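Local coordinates for protein 3-oxosteroid 1-dehydrogenase (Sterolibacterium denitrificans, PDB 7P18) that probably introduces a double bond between C1 and C2 of 3-oxosteroids, using bound FAD to take up the hydrogen, at residues A262-E274 / I518-S530. Residues are numbered along the deposited sequence; the frame is centred on the assembly and turned at random.
Sequences ARRGVVLGAGGFE and IEGLYCIGNNSAS. With FAD (flavin-adenine dinucleotide), chain C.
V266 and L268 are bound through their backbones to G520, Y522 and I524 in a parallel pairing of strands 265-268 and 521-523, whose axes diverge by 22°. V266 N gives its hydrogen to G520 O, Y522 N to V266 O, L268 N to Y522 O (2.8 Å) and I524 N to L268 O. C523 CA adds a CA-H...O contact to L268 O at 3.3 Å.

Apolar side chains pack along both faces. On one, L521 CD1 meets L268 CD1 at 3.8 Å and V266 CG1 a little farther off, and L268 CB lies by C523 SG; L502 of strand 486-502 touches L268 and C523. On the other, V267 is split between two neighbours: CG1, anti to its own nitrogen, reaches I524 CD1, while CG2 meets Y522 CB. Helix 543-559 packs on this face, where Y522 OH is hydrogen-bonded to H556.

Beyond the strands, side-chain and water bonds take over. With its CG swung anti to the backbone N (chi1 -156°), N527 carries OD1 to A270 N, 3.1 Å away, the donor tilted 19° from the amide carbonyl plane; T303 is a second partner of OD1. Cutting this side chain back to an alanine would probably leave A270 N and T303 without their shared partner and the loop after strand 265-268 freer to shift. Water 1 joins G271 N, I524 O and FAD O2P (2.7 Å to the phosphate oxygen), and water 2 links G272 N, E274 OE1 and N526 ND2.

N526 grips the cofactor twice, N to FAD O2P at 2.8 Å and ND2 to FAD O3' at 3.0 Å. Two neighbouring parallel strands whose C-terminal loops converge on the FAD pyrophosphate are characteristic of the Rossmann-type FAD-binding domain.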
loop_
_atom_site.group_PDB
_atom_site.type_symbol
_atom_site.label_atom_id
_atom_site.label_comp_id
_atom_site.label_asym_id
_atom_site.label_seq_id
_atom_site.Cartn_x
_atom_site.Cartn_y
_atom_site.Cartn_z
ATOM N N ALA A 262 -5.267 -20.177 -22.614
ATOM C CA ALA A 262 -5.842 -18.820 -22.747
ATOM C C ALA A 262 -5.882 -18.480 -24.235
ATOM O O ALA A 262 -4.814 -18.289 -24.799
ATOM C CB ALA A 262 -5.009 -17.804 -21.981
ATOM N N ARG A 263 -7.068 -18.449 -24.825
ATOM C CA ARG A 263 -7.230 -18.151 -26.275
ATOM C C ARG A 263 -6.742 -16.728 -26.584
ATOM O O ARG A 263 -6.162 -16.533 -27.658
ATOM C CB ARG A 263 -8.690 -18.247 -26.700
ATOM C CG ARG A 263 -9.324 -19.603 -26.437
ATOM C CD ARG A 263 -10.586 -19.762 -27.248
ATOM N NE ARG A 263 -11.376 -20.912 -26.823
ATOM C CZ ARG A 263 -12.326 -20.891 -25.897
ATOM N NH1 ARG A 263 -12.606 -19.789 -25.219
ATOM N NH2 ARG A 263 -12.977 -22.006 -25.624
ATOM N N ARG A 264 -6.994 -15.768 -25.684
ATOM C CA ARG A 264 -6.845 -14.313 -25.971
ATOM C C ARG A 264 -5.720 -13.702 -25.128
ATOM O O ARG A 264 -4.964 -12.881 -25.673
ATOM C CB ARG A 264 -8.193 -13.623 -25.788
ATOM C CG ARG A 264 -9.283 -14.206 -26.679
ATOM C CD ARG A 264 -9.090 -13.747 -28.105
ATOM N NE ARG A 264 -9.493 -12.354 -28.205
ATOM C CZ ARG A 264 -10.757 -11.933 -28.254
ATOM N NH1 ARG A 264 -11.762 -12.801 -28.222
ATOM N NH2 ARG A 264 -11.012 -10.631 -28.331
ATOM N N GLY A 265 -5.584 -14.073 -23.851
ATOM C CA GLY A 265 -4.499 -13.470 -23.061
ATOM C C GLY A 265 -4.380 -14.006 -21.656
ATOM O O GLY A 265 -5.365 -14.492 -21.097
ATOM N N VAL A 266 -3.165 -13.893 -21.141
ATOM C CA VAL A 266 -2.799 -14.175 -19.731
ATOM C C VAL A 266 -2.441 -12.839 -19.103
ATOM O O VAL A 266 -1.530 -12.182 -19.635
ATOM C CB VAL A 266 -1.615 -15.149 -19.650
ATOM C CG1 VAL A 266 -1.056 -15.263 -18.238
ATOM C CG2 VAL A 266 -1.999 -16.515 -20.223
ATOM N N VAL A 267 -3.102 -12.510 -18.000
ATOM C CA VAL A 267 -2.809 -11.272 -17.232
ATOM C C VAL A 267 -2.070 -11.675 -15.955
ATOM O O VAL A 267 -2.691 -12.363 -15.113
ATOM C CB VAL A 267 -4.084 -10.491 -16.914
ATOM C CG1 VAL A 267 -3.769 -9.207 -16.150
ATOM C CG2 VAL A 267 -4.870 -10.209 -18.182
ATOM N N LEU A 268 -0.804 -11.277 -15.839
ATOM C CA LEU A 268 -0.001 -11.512 -14.613
ATOM C C LEU A 268 -0.302 -10.385 -13.629
ATOM O O LEU A 268 0.206 -9.254 -13.836
ATOM C CB LEU A 268 1.480 -11.564 -14.975
ATOM C CG LEU A 268 1.842 -12.675 -15.974
ATOM C CD1 LEU A 268 3.322 -12.640 -16.252
ATOM C CD2 LEU A 268 1.387 -14.056 -15.491
ATOM N N GLY A 269 -1.066 -10.683 -12.593
ATOM C CA GLY A 269 -1.325 -9.773 -11.458
ATOM C C GLY A 269 -1.033 -10.440 -10.117
ATOM O O GLY A 269 -1.880 -10.378 -9.227
ATOM N N ALA A 270 0.149 -11.025 -9.996
ATOM C CA ALA A 270 0.528 -11.903 -8.870
ATOM C C ALA A 270 1.325 -11.145 -7.824
ATOM O O ALA A 270 1.909 -11.817 -6.958
ATOM C CB ALA A 270 1.325 -13.057 -9.403
ATOM N N GLY A 271 1.438 -9.820 -7.939
ATOM C CA GLY A 271 2.245 -9.029 -6.993
ATOM C C GLY A 271 3.724 -9.134 -7.226
ATOM O O GLY A 271 4.134 -9.618 -8.308
ATOM N N GLY A 272 4.519 -8.698 -6.244
ATOM C CA GLY A 272 5.956 -8.529 -6.389
ATOM C C GLY A 272 6.755 -9.720 -5.865
ATOM O O GLY A 272 6.277 -10.870 -5.940
ATOM N N PHE A 273 7.924 -9.426 -5.323
ATOM C CA PHE A 273 8.869 -10.480 -4.845
ATOM C C PHE A 273 9.358 -10.143 -3.432
ATOM O O PHE A 273 10.388 -10.712 -3.030
ATOM C CB PHE A 273 10.008 -10.629 -5.863
ATOM C CG PHE A 273 10.916 -9.451 -6.069
ATOM C CD1 PHE A 273 12.039 -9.260 -5.296
ATOM C CD2 PHE A 273 10.695 -8.559 -7.104
ATOM C CE1 PHE A 273 12.903 -8.219 -5.533
ATOM C CE2 PHE A 273 11.564 -7.510 -7.328
ATOM C CZ PHE A 273 12.655 -7.327 -6.541
ATOM N N GLU A 274 8.629 -9.307 -2.676
ATOM C CA GLU A 274 9.061 -8.818 -1.331
ATOM C C GLU A 274 9.278 -10.004 -0.366
ATOM O O GLU A 274 10.087 -9.834 0.551
ATOM C CB GLU A 274 8.103 -7.792 -0.705
ATOM C CG GLU A 274 6.674 -8.260 -0.521
ATOM C CD GLU A 274 5.721 -8.189 -1.712
ATOM O OE1 GLU A 274 6.204 -7.835 -2.828
ATOM O OE2 GLU A 274 4.527 -8.508 -1.527
ATOM N N ILE A 518 5.326 -9.274 -26.057
ATOM C CA ILE A 518 5.112 -10.737 -26.035
ATOM C C ILE A 518 3.619 -10.947 -26.210
ATOM O O ILE A 518 2.840 -10.631 -25.314
ATOM C CB ILE A 518 5.688 -11.389 -24.768
ATOM C CG1 ILE A 518 7.174 -11.079 -24.633
ATOM C CG2 ILE A 518 5.427 -12.881 -24.783
ATOM C CD1 ILE A 518 7.818 -11.584 -23.343
ATOM N N GLU A 519 3.233 -11.356 -27.417
ATOM C CA GLU A 519 1.822 -11.590 -27.787
ATOM C C GLU A 519 1.201 -12.511 -26.744
ATOM O O GLU A 519 1.846 -13.519 -26.445
ATOM C CB GLU A 519 1.715 -12.292 -29.148
ATOM C CG GLU A 519 2.266 -11.481 -30.297
ATOM C CD GLU A 519 1.504 -10.187 -30.547
ATOM O OE1 GLU A 519 0.265 -10.206 -30.390
ATOM O OE2 GLU A 519 2.151 -9.165 -30.893
ATOM N N GLY A 520 0.010 -12.163 -26.277
ATOM C CA GLY A 520 -0.812 -12.911 -25.311
ATOM C C GLY A 520 -0.507 -12.618 -23.831
ATOM O O GLY A 520 -1.199 -13.196 -22.968
ATOM N N LEU A 521 0.513 -11.822 -23.514
ATOM C CA LEU A 521 0.977 -11.644 -22.102
ATOM C C LEU A 521 0.843 -10.181 -21.667
ATOM O O LEU A 521 1.462 -9.294 -22.301
ATOM C CB LEU A 521 2.426 -12.063 -21.967
ATOM C CG LEU A 521 2.929 -12.209 -20.529
ATOM C CD1 LEU A 521 2.138 -13.290 -19.819
ATOM C CD2 LEU A 521 4.424 -12.499 -20.504
ATOM N N TYR A 522 0.092 -9.988 -20.593
ATOM C CA TYR A 522 -0.151 -8.694 -19.940
ATOM C C TYR A 522 0.361 -8.796 -18.504
ATOM O O TYR A 522 0.461 -9.913 -17.968
ATOM C CB TYR A 522 -1.634 -8.358 -19.982
ATOM C CG TYR A 522 -2.175 -8.228 -21.387
ATOM C CD1 TYR A 522 -2.481 -9.347 -22.146
ATOM C CD2 TYR A 522 -2.335 -6.979 -21.979
ATOM C CE1 TYR A 522 -2.933 -9.235 -23.463
ATOM C CE2 TYR A 522 -2.817 -6.854 -23.276
ATOM C CZ TYR A 522 -3.133 -7.981 -24.020
ATOM O OH TYR A 522 -3.622 -7.838 -25.300
ATOM N N CYS A 523 0.610 -7.655 -17.877
ATOM C CA CYS A 523 1.146 -7.625 -16.505
ATOM C C CYS A 523 0.766 -6.302 -15.851
ATOM O O CYS A 523 0.927 -5.242 -16.496
ATOM C CB CYS A 523 2.641 -7.836 -16.531
ATOM S SG CYS A 523 3.399 -7.907 -14.881
ATOM N N ILE A 524 0.259 -6.378 -14.618
ATOM C CA ILE A 524 -0.301 -5.207 -13.904
ATOM C C ILE A 524 0.147 -5.256 -12.434
ATOM O O ILE A 524 0.534 -6.321 -11.943
ATOM C CB ILE A 524 -1.828 -5.189 -14.048
ATOM C CG1 ILE A 524 -2.465 -6.367 -13.308
ATOM C CG2 ILE A 524 -2.257 -5.154 -15.512
ATOM C CD1 ILE A 524 -3.942 -6.331 -13.280
ATOM N N GLY A 525 -0.002 -4.149 -11.728
ATOM C CA GLY A 525 0.298 -4.081 -10.293
ATOM C C GLY A 525 1.765 -4.289 -10.009
ATOM O O GLY A 525 2.621 -3.935 -10.851
ATOM N N ASN A 526 2.098 -4.768 -8.812
ATOM C CA ASN A 526 3.530 -4.807 -8.399
ATOM C C ASN A 526 4.283 -5.927 -9.135
ATOM O O ASN A 526 5.531 -5.985 -9.029
ATOM C CB ASN A 526 3.691 -4.962 -6.888
ATOM C CG ASN A 526 3.151 -3.809 -6.081
ATOM O OD1 ASN A 526 2.757 -2.768 -6.643
ATOM N ND2 ASN A 526 3.150 -3.993 -4.754
ATOM N N ASN A 527 3.577 -6.778 -9.867
ATOM C CA ASN A 527 4.166 -7.741 -10.833
ATOM C C ASN A 527 4.881 -6.983 -11.957
ATOM O O ASN A 527 5.806 -7.547 -12.549
ATOM C CB ASN A 527 3.052 -8.644 -11.352
ATOM C CG ASN A 527 3.464 -9.997 -11.869
ATOM O OD1 ASN A 527 2.631 -10.890 -11.849
ATOM N ND2 ASN A 527 4.678 -10.147 -12.362
ATOM N N SER A 528 4.492 -5.727 -12.222
ATOM C CA SER A 528 4.987 -4.883 -13.326
ATOM C C SER A 528 5.891 -3.788 -12.762
ATOM O O SER A 528 5.731 -3.370 -11.618
ATOM C CB SER A 528 3.814 -4.310 -14.149
ATOM O OG SER A 528 3.173 -3.243 -13.459
ATOM N N ALA A 529 6.805 -3.302 -13.571
ATOM C CA ALA A 529 7.561 -2.067 -13.283
ATOM C C ALA A 529 6.589 -0.888 -13.175
ATOM O O ALA A 529 5.753 -0.693 -14.087
ATOM C CB ALA A 529 8.589 -1.831 -14.347
ATOM N N SER A 530 6.703 -0.126 -12.082
ATOM C CA SER A 530 5.795 0.958 -11.662
ATOM C C SER A 530 5.718 2.059 -12.723
ATOM O O SER A 530 6.774 2.644 -13.111
ATOM C CB SER A 530 6.246 1.561 -10.364
ATOM O OG SER A 530 5.398 2.632 -9.996
HETATM P PA FAD C . -1.515 -8.247 -4.276
HETATM O O1A FAD C . -2.621 -7.361 -3.828
HETATM O O2A FAD C . -0.617 -8.681 -3.148
HETATM O O5B FAD C . -2.173 -9.499 -4.988
HETATM C C5B FAD C . -1.306 -10.520 -5.549
HETATM C C4B FAD C . -1.975 -11.848 -5.367
HETATM O O4B FAD C . -1.308 -12.827 -6.210
HETATM C C3B FAD C . -1.947 -12.421 -3.934
HETATM O O3B FAD C . -3.246 -12.829 -3.518
HETATM C C2B FAD C . -0.965 -13.591 -4.038
HETATM O O2B FAD C . -1.173 -14.582 -3.040
HETATM C C1B FAD C . -1.149 -14.023 -5.493
HETATM N N9A FAD C . -0.036 -14.793 -6.051
HETATM C C8A FAD C . 1.300 -14.690 -5.787
HETATM N N7A FAD C . 2.017 -15.625 -6.403
HETATM C C5A FAD C . 1.088 -16.343 -7.146
HETATM C C6A FAD C . 1.208 -17.448 -8.017
HETATM N N6A FAD C . 2.353 -18.098 -8.257
HETATM N N1A FAD C . 0.076 -17.912 -8.587
HETATM C C2A FAD C . -1.076 -17.293 -8.314
HETATM N N3A FAD C . -1.324 -16.297 -7.456
HETATM C C4A FAD C . -0.175 -15.846 -6.923
HETATM N N1 FAD C . -1.370 1.047 -1.939
HETATM C C2 FAD C . -2.220 1.988 -2.411
HETATM O O2 FAD C . -2.118 2.414 -3.576
HETATM N N3 FAD C . -3.217 2.471 -1.663
HETATM C C4 FAD C . -3.282 2.266 -0.300
HETATM O O4 FAD C . -4.280 2.648 0.301
HETATM C C4X FAD C . -2.393 1.310 0.261
HETATM N N5 FAD C . -2.447 1.053 1.557
HETATM C C5X FAD C . -1.622 0.067 2.046
HETATM C C6 FAD C . -1.725 -0.296 3.409
HETATM C C7 FAD C . -1.019 -1.373 3.929
HETATM C C7M FAD C . -1.168 -1.765 5.384
HETATM C C8 FAD C . -0.229 -2.150 3.064
HETATM C C8M FAD C . 0.533 -3.352 3.596
HETATM C C9 FAD C . -0.054 -1.756 1.752
HETATM C C9A FAD C . -0.779 -0.683 1.196
HETATM N N10 FAD C . -0.638 -0.272 -0.138
HETATM C C10 FAD C . -1.461 0.718 -0.661
HETATM C "C1'" FAD C . 0.179 -1.047 -1.079
HETATM C "C2'" FAD C . -0.720 -2.038 -1.852
HETATM O "O2'" FAD C . -1.496 -2.865 -0.986
HETATM C "C3'" FAD C . 0.072 -2.928 -2.825
HETATM O "O3'" FAD C . 1.115 -2.201 -3.479
HETATM C "C4'" FAD C . -0.855 -3.590 -3.822
HETATM O "O4'" FAD C . -1.871 -4.264 -3.093
HETATM C "C5'" FAD C . -0.165 -4.554 -4.764
HETATM O "O5'" FAD C . -1.208 -5.156 -5.554
HETATM P P FAD C . -0.887 -6.407 -6.480
HETATM O O1P FAD C . -2.195 -6.717 -7.069
HETATM O O2P FAD C . 0.316 -6.224 -7.291
HETATM O O3P FAD C . -0.551 -7.587 -5.395
HETATM O O HOH W 1 0.453 -7.657 -9.557
HETATM O O HOH W 2 4.058 -6.751 -4.067
#